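Local coordinates for protein berberine bridge enzyme-like 28 (Arabidopsis thaliana, PDB 5D79) that is a secreted flavoprotein oxidoreductase of the berberine bridge enzyme-like family that carries FAD and is involved in adaptation to salt stress, at residues N296-L301 and R386-P391; K272-A277 and E374-A379. One frame throughout, in Å; residues are numbered along the deposited sequence.

Contact 1. Residues N296-L301 and R386-P391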
ATOM      1  N   ASN A 296     -13.191  -6.025 -24.480  1.00 48.87           N
ATOM      2  CA  ASN A 296     -12.440  -7.268 -24.273  1.00 47.66           C
ATOM      3  C   ASN A 296     -11.179  -7.396 -25.136  1.00 45.63           C
ATOM      4  O   ASN A 296     -10.868  -8.474 -25.647  1.00 46.37           O
ATOM      5  CB  ASN A 296     -13.354  -8.474 -24.512  1.00 49.50           C
ATOM      6  CG  ASN A 296     -12.830  -9.743 -23.864  1.00 52.05           C
ATOM      7  OD1 ASN A 296     -12.126  -9.700 -22.850  1.00 48.64           O
ATOM      8  ND2 ASN A 296     -13.170 -10.883 -24.450  1.00 56.09           N
ATOM      9  N   ALA A 297     -10.452  -6.292 -25.283  1.00 42.58           N
ATOM     10  CA  ALA A 297      -9.177  -6.298 -25.988  1.00 37.17           C
ATOM     11  C   ALA A 297      -8.126  -5.530 -25.191  1.00 30.06           C
ATOM     12  O   ALA A 297      -8.449  -4.619 -24.430  1.00 28.52           O
ATOM     13  CB  ALA A 297      -9.333  -5.707 -27.370  1.00 37.66           C
ATOM     14  N   VAL A 298      -6.868  -5.912 -25.362  1.00 28.11           N
ATOM     15  CA  VAL A 298      -5.773  -5.246 -24.679  1.00 23.07           C
ATOM     16  C   VAL A 298      -5.594  -3.825 -25.212  1.00 22.49           C
ATOM     17  O   VAL A 298      -5.627  -3.582 -26.423  1.00 21.85           O
ATOM     18  CB  VAL A 298      -4.462  -6.041 -24.833  1.00 21.60           C
ATOM     19  CG1 VAL A 298      -3.335  -5.400 -24.042  1.00 17.17           C
ATOM     20  CG2 VAL A 298      -4.675  -7.464 -24.386  1.00 22.61           C
ATOM     21  N   HIS A 299      -5.418  -2.886 -24.296  1.00 20.69           N
ATOM     22  CA  HIS A 299      -5.142  -1.524 -24.682  1.00 20.78           C
ATOM     23  C   HIS A 299      -4.167  -0.912 -23.685  1.00 18.91           C
ATOM     24  O   HIS A 299      -3.969  -1.464 -22.607  1.00 18.47           O
ATOM     25  CB  HIS A 299      -6.447  -0.716 -24.783  1.00 21.63           C
ATOM     26  CG  HIS A 299      -7.063  -0.342 -23.466  1.00 21.89           C
ATOM     27  ND1 HIS A 299      -8.085   0.576 -23.369  1.00 22.00           N
ATOM     28  CD2 HIS A 299      -6.812  -0.753 -22.199  1.00 24.15           C
ATOM     29  CE1 HIS A 299      -8.433   0.720 -22.103  1.00 24.21           C
ATOM     30  NE2 HIS A 299      -7.672  -0.072 -21.370  1.00 24.35           N
ATOM     31  N   ALA A 300      -3.542   0.202 -24.070  1.00 19.23           N
ATOM     32  CA  ALA A 300      -2.727   1.018 -23.174  1.00 17.50           C
ATOM     33  C   ALA A 300      -3.518   2.235 -22.737  1.00 21.15           C
ATOM     34  O   ALA A 300      -3.965   3.023 -23.564  1.00 22.47           O
ATOM     35  CB  ALA A 300      -1.435   1.453 -23.843  1.00 17.57           C
ATOM     36  N   LEU A 301      -3.680   2.379 -21.429  1.00 21.14           N
ATOM     37  CA  LEU A 301      -4.390   3.500 -20.848  1.00 20.90           C
ATOM     38  C   LEU A 301      -3.403   4.481 -20.197  1.00 18.24           C
ATOM     39  O   LEU A 301      -2.780   4.172 -19.188  1.00 19.79           O
ATOM     40  CB  LEU A 301      -5.406   2.992 -19.826  1.00 23.43           C
ATOM     41  CG  LEU A 301      -6.604   3.868 -19.482  1.00 31.50           C
ATOM     42  CD1 LEU A 301      -7.527   4.013 -20.697  1.00 34.76           C
ATOM     43  CD2 LEU A 301      -7.340   3.276 -18.285  1.00 33.13           C
ATOM     44  N   ARG A 386       1.522  -9.059 -25.048  1.00 22.47           N
ATOM     45  CA  ARG A 386       1.061 -10.358 -25.513  1.00 21.16           C
ATOM     46  C   ARG A 386       0.486 -11.198 -24.370  1.00 21.94           C
ATOM     47  O   ARG A 386      -0.527 -11.858 -24.533  1.00 22.82           O
ATOM     48  CB  ARG A 386       2.200 -11.117 -26.194  1.00 18.47           C
ATOM     49  CG  ARG A 386       1.778 -12.455 -26.750  1.00 20.27           C
ATOM     50  CD  ARG A 386       2.972 -13.293 -27.132  1.00 24.44           C
ATOM     51  NE  ARG A 386       3.627 -13.868 -25.963  1.00 28.59           N
ATOM     52  CZ  ARG A 386       3.147 -14.899 -25.275  1.00 29.19           C
ATOM     53  NH1 ARG A 386       2.001 -15.460 -25.626  1.00 29.86           N
ATOM     54  NH2 ARG A 386       3.809 -15.365 -24.227  1.00 29.61           N
ATOM     55  N   ARG A 387       1.124 -11.167 -23.211  1.00 21.11           N
ATOM     56  CA  ARG A 387       0.684 -12.024 -22.123  1.00 24.21           C
ATOM     57  C   ARG A 387      -0.680 -11.589 -21.556  1.00 21.40           C
ATOM     58  O   ARG A 387      -1.411 -12.396 -20.994  1.00 18.64           O
ATOM     59  CB  ARG A 387       1.764 -12.075 -21.034  1.00 25.00           C
ATOM     60  CG  ARG A 387       2.940 -13.016 -21.386  1.00 26.36           C
ATOM     61  CD  ARG A 387       4.203 -12.638 -20.634  1.00 27.70           C
ATOM     62  NE  ARG A 387       5.345 -13.500 -20.938  1.00 23.26           N
ATOM     63  CZ  ARG A 387       5.702 -14.533 -20.190  1.00 24.36           C
ATOM     64  NH1 ARG A 387       6.749 -15.271 -20.521  1.00 26.58           N
ATOM     65  NH2 ARG A 387       5.001 -14.831 -19.108  1.00 25.33           N
ATOM     66  N   LEU A 388      -1.041 -10.325 -21.740  1.00 18.64           N
ATOM     67  CA  LEU A 388      -2.335  -9.842 -21.272  1.00 18.05           C
ATOM     68  C   LEU A 388      -3.493 -10.322 -22.152  1.00 18.08           C
ATOM     69  O   LEU A 388      -4.656 -10.265 -21.750  1.00 18.38           O
ATOM     70  CB  LEU A 388      -2.329  -8.315 -21.192  1.00 19.14           C
ATOM     71  CG  LEU A 388      -1.687  -7.727 -19.933  1.00 21.45           C
ATOM     72  CD1 LEU A 388      -1.243  -6.314 -20.193  1.00 19.83           C
ATOM     73  CD2 LEU A 388      -2.662  -7.761 -18.775  1.00 20.41           C
ATOM     74  N   GLU A 389      -3.177 -10.807 -23.347  1.00 18.98           N
ATOM     75  CA  GLU A 389      -4.184 -11.410 -24.208  1.00 20.48           C
ATOM     76  C   GLU A 389      -4.623 -12.788 -23.693  1.00 22.29           C
ATOM     77  O   GLU A 389      -5.581 -13.371 -24.208  1.00 21.65           O
ATOM     78  CB  GLU A 389      -3.659 -11.529 -25.635  1.00 23.07           C
ATOM     79  CG  GLU A 389      -2.985 -10.267 -26.147  1.00 28.94           C
ATOM     80  CD  GLU A 389      -2.481 -10.407 -27.579  1.00 36.97           C
ATOM     81  OE1 GLU A 389      -2.414 -11.549 -28.085  1.00 41.19           O
ATOM     82  OE2 GLU A 389      -2.153  -9.375 -28.202  1.00 38.85           O
ATOM     83  N   ALA A 390      -3.912 -13.304 -22.691  1.00 24.26           N
ATOM     84  CA  ALA A 390      -4.217 -14.606 -22.086  1.00 23.20           C
ATOM     85  C   ALA A 390      -5.609 -14.609 -21.467  1.00 26.31           C
ATOM     86  O   ALA A 390      -6.042 -13.594 -20.926  1.00 25.65           O
ATOM     87  CB  ALA A 390      -3.172 -14.965 -21.035  1.00 23.01           C
ATOM     88  N   PRO A 391      -6.317 -15.751 -21.549  1.00 29.49           N
ATOM     89  CA  PRO A 391      -7.691 -15.810 -21.050  1.00 27.25           C
ATOM     90  C   PRO A 391      -7.751 -15.478 -19.571  1.00 24.46           C
ATOM     91  O   PRO A 391      -8.644 -14.746 -19.146  1.00 24.14           O
ATOM     92  CB  PRO A 391      -8.103 -17.268 -21.300  1.00 28.74           C
ATOM     93  CG  PRO A 391      -7.135 -17.790 -22.306  1.00 30.82           C
ATOM     94  CD  PRO A 391      -5.858 -17.061 -22.052  1.00 31.41           C
TER
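Val298 points its forked side chain at the C-terminal part of the 386-391 segment, against Leu388 and Glu389, and meets it with both methyl groups, which divide the work. Val298 CG2 goes furthest in: it lies 3.7 Å from Glu389 CG and 3.8 Å from the carbonyl carbon of Leu388, so it rests against the backbone between the two residues as well as against a side chain. Val298 CG1 stands 4.2 Å from Leu388 CB, and Val298 CG2 is 4.1 Å from that same carbon. With CG1 anti to the backbone N (chi1 -176°) and CG2 anti to the carbonyl carbon, the fork straddles Leu388 CB. Both partners cross the valine at about a right angle; Leu388 offers its CB and Glu389 its CG.

In the fold this is helix-on-sheet packing: strand 298-306 belongs to the seven-stranded antiparallel sheet, and the C-terminal part of helix 378-388 lies against it. Trp385, earlier in the helix, also touches Val298, while Leu388 reaches Leu290 of the adjacent strand 284-292 and Trp450 of helix 441-458. A short branched valine suits a strand that must meet backbone closely, and leucine suits a buried place between sheet and helix. Glu389, at the exposed margin, meets the valine through its CG methylene; beyond CG its chain runs out extended (chi2 -179°), carrying the carboxylate away from the apolar patch.

Contact 2. Residues K272-A277 and E374-A379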
ATOM      1  N   LYS A 272       8.528   5.792 -25.673  1.00 28.44           N
ATOM      2  CA  LYS A 272       8.790   7.206 -25.433  1.00 31.42           C
ATOM      3  C   LYS A 272       8.466   7.616 -23.992  1.00 28.98           C
ATOM      4  O   LYS A 272       9.200   8.405 -23.396  1.00 28.62           O
ATOM      5  CB  LYS A 272       7.994   8.061 -26.424  1.00 39.04           C
ATOM      6  CG  LYS A 272       7.902   9.535 -26.064  1.00 45.64           C
ATOM      7  CD  LYS A 272       9.265  10.218 -26.103  1.00 49.53           C
ATOM      8  CE  LYS A 272       9.167  11.703 -25.753  1.00 47.74           C
ATOM      9  NZ  LYS A 272       8.525  12.495 -26.838  1.00 46.76           N
ATOM     10  N   TRP A 273       7.374   7.088 -23.437  1.00 25.35           N
ATOM     11  CA  TRP A 273       7.006   7.361 -22.042  1.00 20.00           C
ATOM     12  C   TRP A 273       8.163   7.004 -21.108  1.00 18.86           C
ATOM     13  O   TRP A 273       8.430   7.701 -20.142  1.00 19.79           O
ATOM     14  CB  TRP A 273       5.738   6.586 -21.658  1.00 14.73           C
ATOM     15  CG  TRP A 273       5.292   6.697 -20.191  1.00 13.94           C
ATOM     16  CD1 TRP A 273       4.416   7.605 -19.666  1.00 14.67           C
ATOM     17  CD2 TRP A 273       5.681   5.841 -19.092  1.00 14.43           C
ATOM     18  NE1 TRP A 273       4.245   7.378 -18.313  1.00 15.16           N
ATOM     19  CE2 TRP A 273       5.015   6.308 -17.939  1.00 14.22           C
ATOM     20  CE3 TRP A 273       6.550   4.744 -18.972  1.00 13.38           C
ATOM     21  CZ2 TRP A 273       5.183   5.716 -16.685  1.00 16.16           C
ATOM     22  CZ3 TRP A 273       6.712   4.156 -17.723  1.00 14.52           C
ATOM     23  CH2 TRP A 273       6.033   4.642 -16.599  1.00 15.66           C
ATOM     24  N   GLN A 274       8.862   5.923 -21.420  1.00 19.28           N
ATOM     25  CA  GLN A 274       9.920   5.416 -20.552  1.00 21.30           C
ATOM     26  C   GLN A 274      11.069   6.383 -20.376  1.00 20.39           C
ATOM     27  O   GLN A 274      11.790   6.321 -19.381  1.00 21.49           O
ATOM     28  CB  GLN A 274      10.473   4.101 -21.091  1.00 22.20           C
ATOM     29  CG  GLN A 274       9.683   2.880 -20.692  1.00 16.99           C
ATOM     30  CD  GLN A 274      10.461   1.626 -20.961  1.00 18.46           C
ATOM     31  OE1 GLN A 274      10.660   0.812 -20.071  1.00 18.53           O
ATOM     32  NE2 GLN A 274      10.927   1.469 -22.199  1.00 21.93           N
ATOM     33  N   TYR A 275      11.250   7.261 -21.353  1.00 19.75           N
ATOM     34  CA  TYR A 275      12.338   8.222 -21.309  1.00 20.34           C
ATOM     35  C   TYR A 275      11.872   9.574 -20.757  1.00 23.09           C
ATOM     36  O   TYR A 275      12.667  10.333 -20.210  1.00 28.72           O
ATOM     37  CB  TYR A 275      12.949   8.384 -22.704  1.00 23.17           C
ATOM     38  CG  TYR A 275      13.651   7.135 -23.212  1.00 31.39           C
ATOM     39  CD1 TYR A 275      12.956   6.154 -23.916  1.00 33.38           C
ATOM     40  CD2 TYR A 275      15.006   6.937 -22.985  1.00 34.84           C
ATOM     41  CE1 TYR A 275      13.587   5.012 -24.379  1.00 35.95           C
ATOM     42  CE2 TYR A 275      15.653   5.802 -23.450  1.00 37.15           C
ATOM     43  CZ  TYR A 275      14.942   4.837 -24.140  1.00 40.07           C
ATOM     44  OH  TYR A 275      15.595   3.701 -24.598  1.00 43.32           O
ATOM     45  N   ALA A 276      10.577   9.853 -20.876  1.00 19.42           N
ATOM     46  CA  ALA A 276      10.026  11.168 -20.545  1.00 20.66           C
ATOM     47  C   ALA A 276       9.389  11.275 -19.162  1.00 21.09           C
ATOM     48  O   ALA A 276       9.484  12.327 -18.529  1.00 17.77           O
ATOM     49  CB  ALA A 276       8.987  11.572 -21.603  1.00 23.56           C
ATOM     50  N   ALA A 277       8.733  10.197 -18.715  1.00 22.87           N
ATOM     51  CA  ALA A 277       7.779  10.230 -17.594  1.00 15.60           C
ATOM     52  C   ALA A 277       8.370  10.638 -16.245  1.00 12.36           C
ATOM     53  O   ALA A 277       7.697  11.322 -15.461  1.00 14.16           O
ATOM     54  CB  ALA A 277       7.104   8.883 -17.460  1.00 14.45           C
ATOM     55  N   GLU A 374      16.414   1.376 -16.060  1.00 13.31           N
ATOM     56  CA  GLU A 374      16.716   1.836 -17.410  1.00 20.02           C
ATOM     57  C   GLU A 374      15.707   1.222 -18.373  1.00 19.28           C
ATOM     58  O   GLU A 374      15.259   0.095 -18.156  1.00 18.78           O
ATOM     59  CB  GLU A 374      18.158   1.486 -17.812  1.00 25.52           C
ATOM     60  CG  GLU A 374      18.511   0.005 -17.799  1.00 25.28           C
ATOM     61  CD  GLU A 374      19.983  -0.253 -18.107  1.00 24.36           C
ATOM     62  OE1 GLU A 374      20.833   0.577 -17.724  1.00 22.67           O
ATOM     63  OE2 GLU A 374      20.287  -1.285 -18.741  1.00 28.03           O
ATOM     64  N   PRO A 375      15.347   1.964 -19.437  1.00 16.55           N
ATOM     65  CA  PRO A 375      14.214   1.599 -20.296  1.00 18.05           C
ATOM     66  C   PRO A 375      14.286   0.164 -20.816  1.00 18.17           C
ATOM     67  O   PRO A 375      15.333  -0.264 -21.305  1.00 20.03           O
ATOM     68  CB  PRO A 375      14.313   2.611 -21.441  1.00 18.42           C
ATOM     69  CG  PRO A 375      14.963   3.786 -20.812  1.00 18.63           C
ATOM     70  CD  PRO A 375      16.009   3.189 -19.919  1.00 16.96           C
ATOM     71  N   ILE A 376      13.191  -0.576 -20.673  1.00 15.18           N
ATOM     72  CA  ILE A 376      13.126  -1.936 -21.174  1.00 15.79           C
ATOM     73  C   ILE A 376      12.969  -1.878 -22.685  1.00 18.33           C
ATOM     74  O   ILE A 376      12.407  -0.913 -23.214  1.00 20.22           O
ATOM     75  CB  ILE A 376      11.969  -2.718 -20.542  1.00 16.51           C
ATOM     76  CG1 ILE A 376      10.638  -2.294 -21.173  1.00 17.61           C
ATOM     77  CG2 ILE A 376      11.985  -2.520 -19.033  1.00 16.18           C
ATOM     78  CD1 ILE A 376       9.433  -2.997 -20.635  1.00 20.15           C
ATOM     79  N   PRO A 377      13.490  -2.894 -23.390  1.00 15.46           N
ATOM     80  CA  PRO A 377      13.443  -2.912 -24.854  1.00 19.83           C
ATOM     81  C   PRO A 377      12.035  -3.037 -25.421  1.00 19.07           C
ATOM     82  O   PRO A 377      11.151  -3.586 -24.768  1.00 16.67           O
ATOM     83  CB  PRO A 377      14.268  -4.152 -25.214  1.00 21.00           C
ATOM     84  CG  PRO A 377      14.220  -4.999 -24.016  1.00 20.42           C
ATOM     85  CD  PRO A 377      14.242  -4.044 -22.863  1.00 14.88           C
ATOM     86  N   GLU A 378      11.860  -2.536 -26.639  1.00 19.21           N
ATOM     87  CA  GLU A 378      10.605  -2.634 -27.365  1.00 18.98           C
ATOM     88  C   GLU A 378      10.092  -4.065 -27.332  1.00 19.50           C
ATOM     89  O   GLU A 378       8.895  -4.296 -27.203  1.00 19.35           O
ATOM     90  CB  GLU A 378      10.796  -2.172 -28.807  1.00 21.54           C
ATOM     91  CG  GLU A 378       9.537  -2.213 -29.661  1.00 23.83           C
ATOM     92  CD  GLU A 378       9.802  -1.844 -31.118  1.00 27.45           C
ATOM     93  OE1 GLU A 378      10.897  -2.183 -31.636  1.00 29.79           O
ATOM     94  OE2 GLU A 378       8.909  -1.218 -31.742  1.00 27.83           O
ATOM     95  N   ALA A 379      11.022  -5.013 -27.431  1.00 20.32           N
ATOM     96  CA  ALA A 379      10.721  -6.438 -27.384  1.00 19.38           C
ATOM     97  C   ALA A 379      10.068  -6.840 -26.063  1.00 21.20           C
ATOM     98  O   ALA A 379       9.158  -7.672 -26.043  1.00 18.29           O
ATOM     99  CB  ALA A 379      11.986  -7.246 -27.608  1.00 19.87           C
TER
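Gln274 reaches from helix 263-276 to the loop before helix 378-388 and uses both ends of its amide on one residue, Ile376. Its OE1 accepts from the backbone N of Ile376 at 2.9 Å, with the donor tilted 27° from the carbonyl plane. Its NE2 gives a straighter bond (170°) to Ile376 O at 3.0 Å, arriving on a lone pair in the carbonyl plane and leaving almost within the plane of the glutamine amide. Gln274 CG lies anti to the carbonyl carbon and the chain is extended beyond it, which carries the amide across to the loop. Tyr425 OH is a further hydrogen-bond partner of OE1.

The second kind of interaction is CH-pi. Pro375 CG sits over one face of the Tyr275 ring, 3.7 Å from its centroid and 24° off the normal, displaced toward the rim beside CE2. Pro375 CB lies 3.6 Å from Tyr275 CZ, so the proline's CB-CG edge spans the phenol end of the ring. A stiff proline suits this place, because its rigid ring holds the CB and CG hydrogens against the aromatic face.

Ile376 CG1 lies 3.3 Å from Gln274 OE1, a close van der Waals approach of carbon to oxygen that comes with the hydrogen bond. Apolar contact is added by Ile381 of helix 378-388, which touches both side chains.

A leucine in place of Gln274 would probably leave the N-H and C=O of Ile376 without these mates and the loop freer to shift. A primary amide, donor and acceptor at once, can satisfy both backbone groups of one residue, pinning a non-helical loop to a helix without a charge.

In the fold
From the N terminus the chain passes helix 263-276, which supplies the first half of contact 2, then strand 284-292, and reaches strand 298-306 with the first half of contact 1. It goes on through helices 310-320 and 336-343 to edge strand 363-372. The loop after that strand returns to helix 263-276, closing contact 2 across 96 intervening residues; helix 378-388 then runs on to residues 386-391, which close contact 1 across 84. The two loops therefore cross. Helix 378-388 is shared: its leading loop is tied to a helix and its far end to the antiparallel sheet, with the contact centres about 19 Å apart.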